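Local coordinates for protein beta-galactosidase (Trichoderma reesei, PDB 3OG2) that probably hydrolyses terminal non-reducing beta-D-galactose residues in beta-D-galactosides, as a glycosylated family 35 glycoside hydrolase built around a TIM barrel, at residues H63-A67 and L68-T72; Q365-F368 and L369-S372; P191-P194 and Y195-Y198; Y198-D201 and Q202-A206; G844-F847 and E848-F852. One frame throughout, in Å; residues are numbered along the deposited sequence.

Contact 1 (H63-A67 and L68-T72)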
loop_
_atom_site.group_PDB
_atom_site.type_symbol
_atom_site.label_atom_id
_atom_site.label_comp_id
_atom_site.label_asym_id
_atom_site.label_seq_id
_atom_site.Cartn_x
_atom_site.Cartn_y
_atom_site.Cartn_z
ATOM N N HIS A 63 6.770 0.929 12.560
ATOM C CA HIS A 63 7.026 -0.069 13.574
ATOM C C HIS A 63 6.601 -1.467 13.106
ATOM O O HIS A 63 7.228 -2.468 13.376
ATOM C CB HIS A 63 6.163 0.224 14.821
ATOM C CG HIS A 63 6.653 1.248 15.750
ATOM N ND1 HIS A 63 5.848 1.891 16.662
ATOM C CD2 HIS A 63 7.931 1.652 15.942
ATOM C CE1 HIS A 63 6.601 2.704 17.382
ATOM N NE2 HIS A 63 7.880 2.585 16.956
ATOM N N LYS A 64 5.447 -1.504 12.406
ATOM C CA LYS A 64 4.891 -2.786 11.942
ATOM C C LYS A 64 5.773 -3.337 10.818
ATOM O O LYS A 64 5.941 -4.569 10.724
ATOM C CB LYS A 64 3.449 -2.557 11.502
ATOM C CG LYS A 64 2.544 -2.366 12.711
ATOM C CD LYS A 64 1.176 -1.775 12.403
ATOM C CE LYS A 64 0.392 -1.760 13.730
ATOM N NZ LYS A 64 -0.877 -1.052 13.617
ATOM N N ILE A 65 6.353 -2.492 9.983
ATOM C CA ILE A 65 7.255 -2.999 8.923
ATOM C C ILE A 65 8.605 -3.380 9.499
ATOM O O ILE A 65 9.153 -4.431 9.156
ATOM C CB ILE A 65 7.358 -1.919 7.845
ATOM C CG1 ILE A 65 5.980 -1.832 7.155
ATOM C CG2 ILE A 65 8.497 -2.231 6.873
ATOM C CD1 ILE A 65 5.885 -0.767 6.093
ATOM N N LYS A 66 9.153 -2.582 10.401
ATOM C CA LYS A 66 10.433 -2.936 11.042
ATOM C C LYS A 66 10.318 -4.287 11.749
ATOM O O LYS A 66 11.248 -5.083 11.747
ATOM C CB LYS A 66 10.810 -1.825 12.023
ATOM C CG LYS A 66 12.110 -2.037 12.738
ATOM C CD LYS A 66 13.325 -1.710 11.885
ATOM C CE LYS A 66 14.578 -1.777 12.795
ATOM N NZ LYS A 66 15.760 -1.458 11.952
ATOM N N ALA A 67 9.159 -4.543 12.375
ATOM C CA ALA A 67 9.032 -5.798 13.098
ATOM C C ALA A 67 9.020 -7.000 12.168
ATOM O O ALA A 67 9.253 -8.141 12.630
ATOM C CB ALA A 67 7.743 -5.740 13.939
ATOM N N LEU A 68 8.733 -6.866 10.882
ATOM C CA LEU A 68 8.850 -7.951 9.917
ATOM C C LEU A 68 10.313 -8.373 9.699
ATOM O O LEU A 68 10.588 -9.390 9.079
ATOM C CB LEU A 68 8.328 -7.524 8.540
ATOM C CG LEU A 68 6.845 -7.219 8.446
ATOM C CD1 LEU A 68 6.517 -6.566 7.111
ATOM C CD2 LEU A 68 6.045 -8.529 8.578
ATOM N N GLY A 69 11.270 -7.563 10.140
ATOM C CA GLY A 69 12.659 -7.775 9.806
ATOM C C GLY A 69 13.067 -6.953 8.600
ATOM O O GLY A 69 14.199 -7.090 8.124
ATOM N N PHE A 70 12.148 -6.112 8.098
ATOM C CA PHE A 70 12.522 -5.239 6.952
ATOM C C PHE A 70 13.440 -4.109 7.424
ATOM O O PHE A 70 13.398 -3.738 8.596
ATOM C CB PHE A 70 11.264 -4.632 6.375
ATOM C CG PHE A 70 10.439 -5.610 5.502
ATOM C CD1 PHE A 70 10.583 -6.998 5.574
ATOM C CD2 PHE A 70 9.518 -5.049 4.620
ATOM C CE1 PHE A 70 9.794 -7.790 4.750
ATOM C CE2 PHE A 70 8.723 -5.857 3.758
ATOM C CZ PHE A 70 8.873 -7.248 3.851
ATOM N N ASN A 71 14.214 -3.569 6.460
ATOM C CA ASN A 71 15.096 -2.441 6.812
ATOM C C ASN A 71 14.758 -1.196 6.030
ATOM O O ASN A 71 15.345 -0.131 6.318
ATOM C CB ASN A 71 16.579 -2.789 6.624
ATOM C CG ASN A 71 16.817 -3.522 5.320
ATOM O OD1 ASN A 71 16.199 -3.254 4.297
ATOM N ND2 ASN A 71 17.713 -4.507 5.399
ATOM N N THR A 72 13.789 -1.279 5.108
ATOM C CA THR A 72 13.555 -0.209 4.128
ATOM C C THR A 72 12.073 -0.088 3.838
ATOM O O THR A 72 11.323 -1.061 3.932
ATOM C CB THR A 72 14.358 -0.522 2.867
ATOM O OG1 THR A 72 15.755 -0.655 3.172
ATOM C CG2 THR A 72 14.229 0.537 1.783
HETATM O O HOH W 1 14.073 -5.027 11.105
#
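Leu68 folds back on Ile65 where helix 58-66 of the TIM barrel ends in a Schellman motif, the turn that sends the chain into barrel strand 72-76. Positive phi at Gly69 (95°) makes the reversal, and Gly69 N donates to Lys66 O at 3.0 Å while Leu68 N donates to Ile65 O. From this turn the Leu68 side chain can be followed outward. Its CB rests 3.3 Å from Ile65 O. CG, anti to the carbonyl carbon (chi1 -65°), comes back over the last helical turn to 3.6 Å from Lys64 O. At the tip, CD1 sits over the centre of the Phe70 ring, 3.9 Å above its plane. The side chain also meets Tyr359 and Lys363 of helix 357-370, and the Phe70 ring stacks on Phe43 of barrel strand 38-47. With an alanine here, the ring of Phe70 would probably lose the methyl group lying over its face, and a gap would open between it and the helix end. Ile65 supports Phe70 closer to the backbone: CG2, the branch anti to the backbone N, lies 3.7 Å from Phe70 CB and equally near CD2.

Contact 2 (Q365-F368 and L369-S372)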
loop_
_atom_site.group_PDB
_atom_site.type_symbol
_atom_site.label_atom_id
_atom_site.label_comp_id
_atom_site.label_asym_id
_atom_site.label_seq_id
_atom_site.Cartn_x
_atom_site.Cartn_y
_atom_site.Cartn_z
ATOM N N GLN A 365 10.328 -14.608 7.127
ATOM C CA GLN A 365 11.310 -14.436 6.038
ATOM C C GLN A 365 12.222 -13.252 6.261
ATOM O O GLN A 365 13.436 -13.355 6.032
ATOM C CB GLN A 365 10.547 -14.249 4.717
ATOM C CG GLN A 365 9.695 -15.488 4.340
ATOM C CD GLN A 365 8.957 -15.249 3.039
ATOM O OE1 GLN A 365 9.315 -14.398 2.207
ATOM N NE2 GLN A 365 7.894 -15.976 2.804
ATOM N N GLY A 366 11.668 -12.125 6.741
ATOM C CA GLY A 366 12.537 -10.977 7.001
ATOM C C GLY A 366 13.542 -11.242 8.114
ATOM O O GLY A 366 14.727 -10.858 8.036
ATOM N N GLN A 367 13.071 -11.921 9.176
ATOM C CA GLN A 367 13.980 -12.196 10.283
ATOM C C GLN A 367 15.067 -13.185 9.891
ATOM O O GLN A 367 16.206 -13.042 10.340
ATOM C CB GLN A 367 13.169 -12.694 11.482
ATOM C CG GLN A 367 12.239 -11.593 12.022
ATOM C CD GLN A 367 12.997 -10.416 12.550
ATOM O OE1 GLN A 367 14.144 -10.329 12.889
ATOM N NE2 GLN A 367 12.218 -9.307 12.620
ATOM N N PHE A 368 14.762 -14.147 9.024
ATOM C CA PHE A 368 15.763 -15.074 8.526
ATOM C C PHE A 368 16.843 -14.341 7.726
ATOM O O PHE A 368 18.062 -14.532 7.961
ATOM C CB PHE A 368 15.062 -16.132 7.650
ATOM C CG PHE A 368 16.063 -16.927 6.816
ATOM C CD1 PHE A 368 17.033 -17.719 7.409
ATOM C CD2 PHE A 368 16.009 -16.838 5.440
ATOM C CE1 PHE A 368 17.999 -18.408 6.660
ATOM C CE2 PHE A 368 16.931 -17.549 4.703
ATOM C CZ PHE A 368 17.891 -18.346 5.296
ATOM N N LEU A 369 16.410 -13.502 6.767
ATOM C CA LEU A 369 17.432 -12.927 5.867
ATOM C C LEU A 369 18.371 -12.004 6.642
ATOM O O LEU A 369 19.575 -11.984 6.334
ATOM C CB LEU A 369 16.788 -12.184 4.705
ATOM C CG LEU A 369 16.208 -13.112 3.601
ATOM C CD1 LEU A 369 15.481 -12.309 2.573
ATOM C CD2 LEU A 369 17.357 -13.913 2.936
ATOM N N LYS A 370 17.870 -11.283 7.654
ATOM C CA LYS A 370 18.753 -10.296 8.284
ATOM C C LYS A 370 19.812 -10.921 9.181
ATOM O O LYS A 370 20.721 -10.215 9.611
ATOM C CB LYS A 370 17.930 -9.236 8.974
ATOM C CG LYS A 370 17.199 -9.735 10.220
ATOM C CD LYS A 370 16.324 -8.585 10.801
ATOM C CE LYS A 370 17.181 -7.447 11.263
ATOM N NZ LYS A 370 16.433 -6.408 12.059
ATOM N N VAL A 371 19.740 -12.238 9.447
ATOM C CA VAL A 371 20.815 -12.883 10.223
ATOM C C VAL A 371 21.616 -13.825 9.335
ATOM O O VAL A 371 22.407 -14.627 9.870
ATOM C CB VAL A 371 20.251 -13.583 11.491
ATOM C CG1 VAL A 371 19.617 -12.560 12.425
ATOM C CG2 VAL A 371 19.253 -14.705 11.144
ATOM N N SER A 372 21.507 -13.697 8.013
ATOM C CA SER A 372 22.084 -14.679 7.093
ATOM C C SER A 372 22.941 -14.036 6.030
ATOM O O SER A 372 22.661 -14.125 4.837
ATOM C CB SER A 372 20.937 -15.495 6.443
ATOM O OG SER A 372 20.172 -16.158 7.438
#
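The Phe368 ring and the Ser372 side chain meet where helix 357-370 gives way to a loop. Ser372 CB lies over one face of the ring, with OG 3.2 Å from Phe368 CE1. The same OG donates to the backbone, reaching Phe368 O at 2.7 Å. Val371 N reaches that oxygen too, at 3.2 Å, but from the opposite face of the carbonyl plane, so two donors hold one buried acceptor between them. OG is placed for this by standing anti to its own carbonyl carbon (chi1 -59°), which directs it back toward the helix. Leu369 runs at a slant to Phe368, its CD2 touching Phe368 CE2 at 4.1 Å, while its CG lies 3.7 Å from Gln365 O. A different relation holds between Gln367 and Lys370, which lie side by side and point the same way. Gln367 bends at chi2 (-63°), and this fold in the chain brings OE1 to 3.5 Å from the methylene Lys370 CD. Only the aliphatic part of the lysine is engaged there, whereas the other end of the Gln367 amide, NE2, bonds Ala67 O at the end of helix 58-66. Ser372 OG has a second polar partner in Tyr457 OH. Around this helix end, Leu369 packs on Met312 of helix 301-313, Phe368 leans on Ile471 of strand 470-476, and Trp474 in the same strand bonds Val371 O, so that the last turn joins the barrel domain to an adjoining beta-sheet.

Contact 3 (P191-P194 and Y195-Y198)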
loop_
_atom_site.group_PDB
_atom_site.type_symbol
_atom_site.label_atom_id
_atom_site.label_comp_id
_atom_site.label_asym_id
_atom_site.label_seq_id
_atom_site.Cartn_x
_atom_site.Cartn_y
_atom_site.Cartn_z
ATOM N N PRO A 191 13.745 2.791 -26.353
ATOM C CA PRO A 191 13.876 3.764 -25.257
ATOM C C PRO A 191 14.340 5.123 -25.756
ATOM O O PRO A 191 15.239 5.232 -26.609
ATOM C CB PRO A 191 14.985 3.171 -24.352
ATOM C CG PRO A 191 15.492 1.989 -25.063
ATOM C CD PRO A 191 14.677 1.659 -26.258
ATOM N N ASN A 192 13.728 6.201 -25.263
ATOM C CA ASN A 192 14.134 7.562 -25.663
ATOM C C ASN A 192 15.247 8.001 -24.715
ATOM O O ASN A 192 14.976 8.456 -23.594
ATOM C CB ASN A 192 12.893 8.450 -25.657
ATOM C CG ASN A 192 13.188 9.879 -26.092
ATOM O OD1 ASN A 192 14.313 10.370 -26.015
ATOM N ND2 ASN A 192 12.149 10.512 -26.583
ATOM N N LYS A 193 16.514 7.748 -25.092
ATOM C CA LYS A 193 17.608 8.002 -24.153
ATOM C C LYS A 193 17.776 9.488 -23.788
ATOM O O LYS A 193 18.054 9.741 -22.605
ATOM C CB LYS A 193 18.869 7.355 -24.664
ATOM C CG LYS A 193 18.728 5.826 -24.778
ATOM C CD LYS A 193 20.014 5.159 -25.126
ATOM C CE LYS A 193 19.872 3.642 -25.220
ATOM N NZ LYS A 193 21.167 2.962 -25.570
ATOM N N PRO A 194 17.599 10.442 -24.681
ATOM C CA PRO A 194 17.599 11.822 -24.249
ATOM C C PRO A 194 16.523 12.092 -23.209
ATOM O O PRO A 194 16.783 12.832 -22.235
ATOM C CB PRO A 194 17.326 12.624 -25.562
ATOM C CG PRO A 194 17.988 11.728 -26.598
ATOM C CD PRO A 194 17.535 10.342 -26.174
ATOM N N TYR A 195 15.331 11.527 -23.355
ATOM C CA TYR A 195 14.281 11.691 -22.345
ATOM C C TYR A 195 14.727 11.134 -21.008
ATOM O O TYR A 195 14.671 11.794 -19.952
ATOM C CB TYR A 195 12.977 11.027 -22.826
ATOM C CG TYR A 195 11.979 10.947 -21.696
ATOM C CD1 TYR A 195 11.398 12.099 -21.206
ATOM C CD2 TYR A 195 11.632 9.721 -21.115
ATOM C CE1 TYR A 195 10.483 12.025 -20.155
ATOM C CE2 TYR A 195 10.741 9.647 -20.075
ATOM C CZ TYR A 195 10.171 10.812 -19.596
ATOM O OH TYR A 195 9.249 10.778 -18.557
ATOM N N MET A 196 15.241 9.904 -21.051
ATOM C CA MET A 196 15.664 9.255 -19.796
ATOM C C MET A 196 16.734 10.051 -19.089
ATOM O O MET A 196 16.747 10.199 -17.870
ATOM C CB MET A 196 16.153 7.830 -20.092
ATOM C CG MET A 196 15.105 6.901 -20.670
ATOM S SD MET A 196 15.855 5.518 -21.606
ATOM C CE MET A 196 16.297 4.537 -20.213
ATOM N N GLN A 197 17.721 10.549 -19.889
ATOM C CA GLN A 197 18.784 11.330 -19.257
ATOM C C GLN A 197 18.275 12.662 -18.729
ATOM O O GLN A 197 18.817 13.133 -17.731
ATOM C CB GLN A 197 19.923 11.565 -20.278
ATOM C CG GLN A 197 21.132 12.158 -19.556
ATOM C CD GLN A 197 21.701 11.202 -18.531
ATOM O OE1 GLN A 197 21.879 9.996 -18.723
ATOM N NE2 GLN A 197 22.001 11.789 -17.375
ATOM N N TYR A 198 17.310 13.306 -19.413
ATOM C CA TYR A 198 16.764 14.562 -18.858
ATOM C C TYR A 198 16.189 14.274 -17.467
ATOM O O TYR A 198 16.386 15.097 -16.546
ATOM C CB TYR A 198 15.673 15.081 -19.769
ATOM C CG TYR A 198 15.170 16.455 -19.388
ATOM C CD1 TYR A 198 14.121 16.592 -18.456
ATOM C CD2 TYR A 198 15.720 17.614 -19.935
ATOM C CE1 TYR A 198 13.665 17.837 -18.090
ATOM C CE2 TYR A 198 15.257 18.868 -19.580
ATOM C CZ TYR A 198 14.226 18.986 -18.649
ATOM O OH TYR A 198 13.748 20.233 -18.329
#
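Asn192, with extended backbone angles (phi -88°, psi 92°), is the N-cap of helix 193-205, and its carbonyl opens the helical pattern by accepting from Met196 N at 2.9 Å. The Asn192 side chain does the capping. Its CG stands anti to the backbone N (chi1 -179°), which swings the amide across the first turn until OD1 accepts from Tyr195 N at 3.1 Å. The donor approaches from above the amide plane. Tyr195 crosses Asn192 at about a right angle, CB lying 3.5 Å from the amide carbon CG of Asn192, and the ring is turned well out of the amide plane. Met196 runs back along the preceding chain: CG passes 3.3 Å from Asn192 O, and SD ends 3.7 Å from CB of Pro191, whose preceding peptide bond is cis. The polar ends are held elsewhere: Asn192 ND2 bonds Asp142, and Tyr195 OH bonds Glu178, the neighbour of galactose-binding Asn179. The chemistry is economical. Pro194 brings no N-H to the first turn, and the N-H of Tyr195, which comes too early for a helical carbonyl four residues back to serve it, is met by the cap. The positive end of the helix dipole would probably favour the partly negative OD1 at this place, so one asparagine caps the helix through OD1 and joins it to Asp142 through ND2.

Contact 4 (Y198-D201 and Q202-A206)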
loop_
_atom_site.group_PDB
_atom_site.type_symbol
_atom_site.label_atom_id
_atom_site.label_comp_id
_atom_site.label_asym_id
_atom_site.label_seq_id
_atom_site.Cartn_x
_atom_site.Cartn_y
_atom_site.Cartn_z
ATOM N N TYR A 198 17.310 13.306 -19.413
ATOM C CA TYR A 198 16.764 14.562 -18.858
ATOM C C TYR A 198 16.189 14.274 -17.467
ATOM O O TYR A 198 16.386 15.097 -16.546
ATOM C CB TYR A 198 15.673 15.081 -19.769
ATOM C CG TYR A 198 15.170 16.455 -19.388
ATOM C CD1 TYR A 198 14.121 16.592 -18.456
ATOM C CD2 TYR A 198 15.720 17.614 -19.935
ATOM C CE1 TYR A 198 13.665 17.837 -18.090
ATOM C CE2 TYR A 198 15.257 18.868 -19.580
ATOM C CZ TYR A 198 14.226 18.986 -18.649
ATOM O OH TYR A 198 13.748 20.233 -18.329
ATOM N N VAL A 199 15.451 13.167 -17.327
ATOM C CA VAL A 199 14.800 12.868 -16.028
ATOM C C VAL A 199 15.860 12.648 -14.967
ATOM O O VAL A 199 15.780 13.139 -13.825
ATOM C CB VAL A 199 13.886 11.648 -16.224
ATOM C CG1 VAL A 199 13.366 11.105 -14.899
ATOM C CG2 VAL A 199 12.727 12.009 -17.160
ATOM N N ILE A 200 16.955 11.921 -15.334
ATOM C CA ILE A 200 18.062 11.772 -14.387
ATOM C C ILE A 200 18.720 13.101 -14.027
ATOM O O ILE A 200 18.987 13.357 -12.842
ATOM C CB ILE A 200 19.131 10.794 -14.975
ATOM C CG1 ILE A 200 18.557 9.364 -15.003
ATOM C CG2 ILE A 200 20.449 10.874 -14.223
ATOM C CD1 ILE A 200 19.413 8.385 -15.806
ATOM N N ASP A 201 18.972 13.923 -15.043
ATOM C CA ASP A 201 19.610 15.208 -14.810
ATOM C C ASP A 201 18.776 16.073 -13.856
ATOM O O ASP A 201 19.373 16.794 -13.030
ATOM C CB ASP A 201 19.793 15.993 -16.117
ATOM C CG ASP A 201 20.786 15.471 -17.114
ATOM O OD1 ASP A 201 21.650 14.608 -16.776
ATOM O OD2 ASP A 201 20.765 15.941 -18.307
ATOM N N GLN A 202 17.447 16.008 -13.972
ATOM C CA GLN A 202 16.651 16.845 -13.041
ATOM C C GLN A 202 16.952 16.472 -11.600
ATOM O O GLN A 202 17.021 17.289 -10.701
ATOM C CB GLN A 202 15.157 16.659 -13.245
ATOM C CG GLN A 202 14.625 17.183 -14.595
ATOM C CD GLN A 202 13.154 16.867 -14.692
ATOM O OE1 GLN A 202 12.784 15.664 -14.615
ATOM N NE2 GLN A 202 12.301 17.860 -14.825
ATOM N N ALA A 203 17.032 15.132 -11.363
ATOM C CA ALA A 203 17.261 14.675 -9.974
ATOM C C ALA A 203 18.676 15.025 -9.547
ATOM O O ALA A 203 18.900 15.524 -8.427
ATOM C CB ALA A 203 17.015 13.168 -9.904
ATOM N N ARG A 204 19.702 14.787 -10.397
ATOM C CA ARG A 204 21.090 15.096 -10.028
ATOM C C ARG A 204 21.226 16.596 -9.767
ATOM O O ARG A 204 21.915 17.013 -8.849
ATOM C CB ARG A 204 22.041 14.661 -11.158
ATOM C CG ARG A 204 22.120 13.146 -11.260
ATOM C CD ARG A 204 22.671 12.497 -10.008
ATOM N NE ARG A 204 23.052 11.092 -10.181
ATOM C CZ ARG A 204 23.001 10.134 -9.249
ATOM N NH1 ARG A 204 22.563 10.429 -8.030
ATOM N NH2 ARG A 204 23.385 8.919 -9.571
ATOM N N ASN A 205 20.585 17.416 -10.621
ATOM C CA ASN A 205 20.696 18.872 -10.504
ATOM C C ASN A 205 20.087 19.347 -9.190
ATOM O O ASN A 205 20.524 20.398 -8.684
ATOM C CB ASN A 205 19.988 19.578 -11.652
ATOM C CG ASN A 205 20.680 19.472 -12.992
ATOM O OD1 ASN A 205 20.060 19.745 -14.056
ATOM N ND2 ASN A 205 21.913 19.066 -12.989
ATOM N N ALA A 206 19.115 18.608 -8.654
ATOM C CA ALA A 206 18.473 18.997 -7.377
ATOM C C ALA A 206 19.221 18.460 -6.168
ATOM O O ALA A 206 18.763 18.701 -5.025
ATOM C CB ALA A 206 17.028 18.485 -7.344
HETATM O O HOH W 2 13.349 13.642 -12.715
#
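Val199 O is approached by two donors, the N-H of Ala203 in a weak helical bond of 3.4 Å and a water that donates at 2.7 Å. That water also donates to Gln202 OE1 at 2.8 Å, so it bridges a backbone carbonyl to a side-chain amide one turn on. The amide is carried there by an extended chain (chi2 177°) and slants past the Tyr198 ring, the two planes 46° apart, with Gln202 NE2 3.5 Å from Tyr198 CE1. NE2 finds its bonds at Asp151 and Thr150 of helix 144-163, and Tyr198 OH meets the same Asp151, so both side chains hold one carboxylate from neighbouring turns. Elsewhere on the helix Arg204 lies alongside Ile200, its CG 4.1 Å from Ile200 CG2, before its guanidinium leaves for a salt bridge with Asp233 and for the carbonyls of Val210 and Ile208. The shortest backbone bond, Asn205 N to Asp201 O at 2.8 Å, lies in the last turn of the helix. The whole is an outer helix of a TIM barrel, with Val199 and Ala203 packed on strand 172-177 and polar side chains reaching helix 144-163 and nearby loops.

Contact 5 (G844-F847 and E848-F852)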
loop_
_atom_site.group_PDB
_atom_site.type_symbol
_atom_site.label_atom_id
_atom_site.label_comp_id
_atom_site.label_asym_id
_atom_site.label_seq_id
_atom_site.Cartn_x
_atom_site.Cartn_y
_atom_site.Cartn_z
ATOM N N GLY A 844 -17.344 19.153 -7.602
ATOM C CA GLY A 844 -18.100 20.332 -7.994
ATOM C C GLY A 844 -19.536 20.347 -7.465
ATOM O O GLY A 844 -20.264 21.245 -7.913
ATOM N N LEU A 845 -19.978 19.375 -6.655
ATOM C CA LEU A 845 -21.362 19.449 -6.236
ATOM C C LEU A 845 -21.597 20.689 -5.340
ATOM O O LEU A 845 -20.689 21.148 -4.659
ATOM C CB LEU A 845 -21.718 18.196 -5.423
ATOM C CG LEU A 845 -21.848 16.904 -6.259
ATOM C CD1 LEU A 845 -21.945 15.693 -5.354
ATOM C CD2 LEU A 845 -23.025 16.971 -7.224
ATOM N N PHE A 846 -22.829 21.220 -5.375
ATOM C CA PHE A 846 -23.119 22.451 -4.671
ATOM C C PHE A 846 -22.651 22.422 -3.233
ATOM O O PHE A 846 -22.008 23.375 -2.765
ATOM C CB PHE A 846 -24.636 22.709 -4.717
ATOM C CG PHE A 846 -25.121 23.800 -3.798
ATOM C CD1 PHE A 846 -24.978 25.133 -4.219
ATOM C CD2 PHE A 846 -25.700 23.497 -2.578
ATOM C CE1 PHE A 846 -25.421 26.130 -3.358
ATOM C CE2 PHE A 846 -26.143 24.492 -1.721
ATOM C CZ PHE A 846 -25.997 25.819 -2.138
ATOM N N PHE A 847 -22.928 21.347 -2.494
ATOM C CA PHE A 847 -22.525 21.398 -1.058
ATOM C C PHE A 847 -21.007 21.521 -0.910
ATOM O O PHE A 847 -20.518 22.173 0.047
ATOM C CB PHE A 847 -23.049 20.207 -0.251
ATOM C CG PHE A 847 -22.310 18.891 -0.530
ATOM C CD1 PHE A 847 -21.297 18.500 0.319
ATOM C CD2 PHE A 847 -22.618 18.085 -1.607
ATOM C CE1 PHE A 847 -20.566 17.329 0.155
ATOM C CE2 PHE A 847 -21.916 16.886 -1.804
ATOM C CZ PHE A 847 -20.885 16.527 -0.939
ATOM N N GLU A 848 -20.231 20.884 -1.813
ATOM C CA GLU A 848 -18.759 20.974 -1.758
ATOM C C GLU A 848 -18.291 22.387 -2.088
ATOM O O GLU A 848 -17.401 22.929 -1.430
ATOM C CB GLU A 848 -18.153 19.967 -2.774
ATOM C CG GLU A 848 -18.540 18.520 -2.485
ATOM C CD GLU A 848 -17.945 17.567 -3.513
ATOM O OE1 GLU A 848 -18.414 17.537 -4.702
ATOM O OE2 GLU A 848 -17.011 16.824 -3.113
ATOM N N ARG A 849 -18.922 22.973 -3.147
ATOM C CA ARG A 849 -18.499 24.301 -3.548
ATOM C C ARG A 849 -18.700 25.283 -2.404
ATOM O O ARG A 849 -17.901 26.212 -2.245
ATOM C CB ARG A 849 -19.309 24.800 -4.762
ATOM C CG ARG A 849 -19.127 23.860 -5.979
ATOM C CD ARG A 849 -19.716 24.492 -7.226
ATOM N NE ARG A 849 -21.080 25.009 -7.154
ATOM C CZ ARG A 849 -22.184 24.465 -7.640
ATOM N NH1 ARG A 849 -22.203 23.263 -8.214
ATOM N NH2 ARG A 849 -23.332 25.116 -7.541
ATOM N N GLN A 850 -19.752 25.114 -1.606
ATOM C CA GLN A 850 -20.032 26.058 -0.527
ATOM C C GLN A 850 -19.167 25.763 0.701
ATOM O O GLN A 850 -19.125 26.584 1.616
ATOM C CB GLN A 850 -21.492 25.933 -0.068
ATOM C CG GLN A 850 -22.494 26.141 -1.231
ATOM C CD GLN A 850 -22.696 27.657 -1.350
ATOM O OE1 GLN A 850 -23.166 28.336 -0.422
ATOM N NE2 GLN A 850 -22.279 28.211 -2.444
ATOM N N GLY A 851 -18.502 24.619 0.757
ATOM C CA GLY A 851 -17.764 24.283 1.977
ATOM C C GLY A 851 -18.654 23.617 3.027
ATOM O O GLY A 851 -18.221 23.516 4.182
ATOM N N PHE A 852 -19.870 23.188 2.665
ATOM C CA PHE A 852 -20.800 22.632 3.657
ATOM C C PHE A 852 -20.371 21.269 4.156
ATOM O O PHE A 852 -20.922 20.825 5.162
ATOM C CB PHE A 852 -22.222 22.520 3.125
ATOM C CG PHE A 852 -22.906 23.850 2.874
ATOM C CD1 PHE A 852 -22.398 25.038 3.388
ATOM C CD2 PHE A 852 -24.056 23.886 2.099
ATOM C CE1 PHE A 852 -23.075 26.250 3.138
ATOM C CE2 PHE A 852 -24.755 25.067 1.894
ATOM C CZ PHE A 852 -24.255 26.251 2.413
#
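Arg849 reaches back to Gly844 O and Glu848 to the N-H of Leu845, and together they grip the start of helix 846-850. Arg849 NH1 donates to Gly844 O at 2.8 Å, almost in line with the carbonyl, and the bend at chi3 (-51°) curls the guanidinium back over the backbone so that Phe846 CA lies above its centre. Glu848 OE1, through its anti lone pair, accepts from the N-H of the N-cap residue Leu845 at 3.1 Å; this is the side-chain-to-N-cap half of a capping box, with a leucine at the N-cap. The other carboxylate oxygen, OE2, bonds Tyr922. Arg849 NH2 carries salt bridges to Glu670 and to the C-terminal carboxylate of Tyr1003, so a lysine in its place would probably leave one or more of these acceptors without a mate. Aromatic contacts come next. Glu848 CG makes a CH-pi contact over the Phe847 ring, 3.6 Å from its centroid, and Gln850 CG does likewise over Phe846 at 3.8 Å, its amide nearly parallel to that ring. Arg849 NH2 instead meets the Phe846 ring at its edge. The apolar group is small: Phe846 CE2 touches Phe852 CE2 at 3.9 Å. Finally, Phe852 N donates to Phe847 O at 2.9 Å and Gly851 N to Glu848 O at 3.0 Å, with positive phi at Gly851: a Schellman motif, ending this short helix little more than one turn after its N-cap.

Overall arrangement
Along the chain the order is contact 1, contact 3, contact 4, contact 2 and contact 5. The first four belong to the TIM-barrel region: contacts 3 and 4 are successive turns of helix 193-205, sharing Tyr198 with centres about 11 Å apart, while contacts 1 and 2 mark the ends of helices 58-66 and 357-370. Those two ends touch through Ala67 O and Gln367 NE2, joining barrel helices far apart in sequence. Contacts 1 and 3 are about 35 Å apart between centres. Contact 5 stands alone on a short helix associated with a later all-beta domain, its centre about 52 Å from that of contact 2, on the opposite side of the chain's centre; it repeats, far from the barrel, the Schellman ending of contact 1.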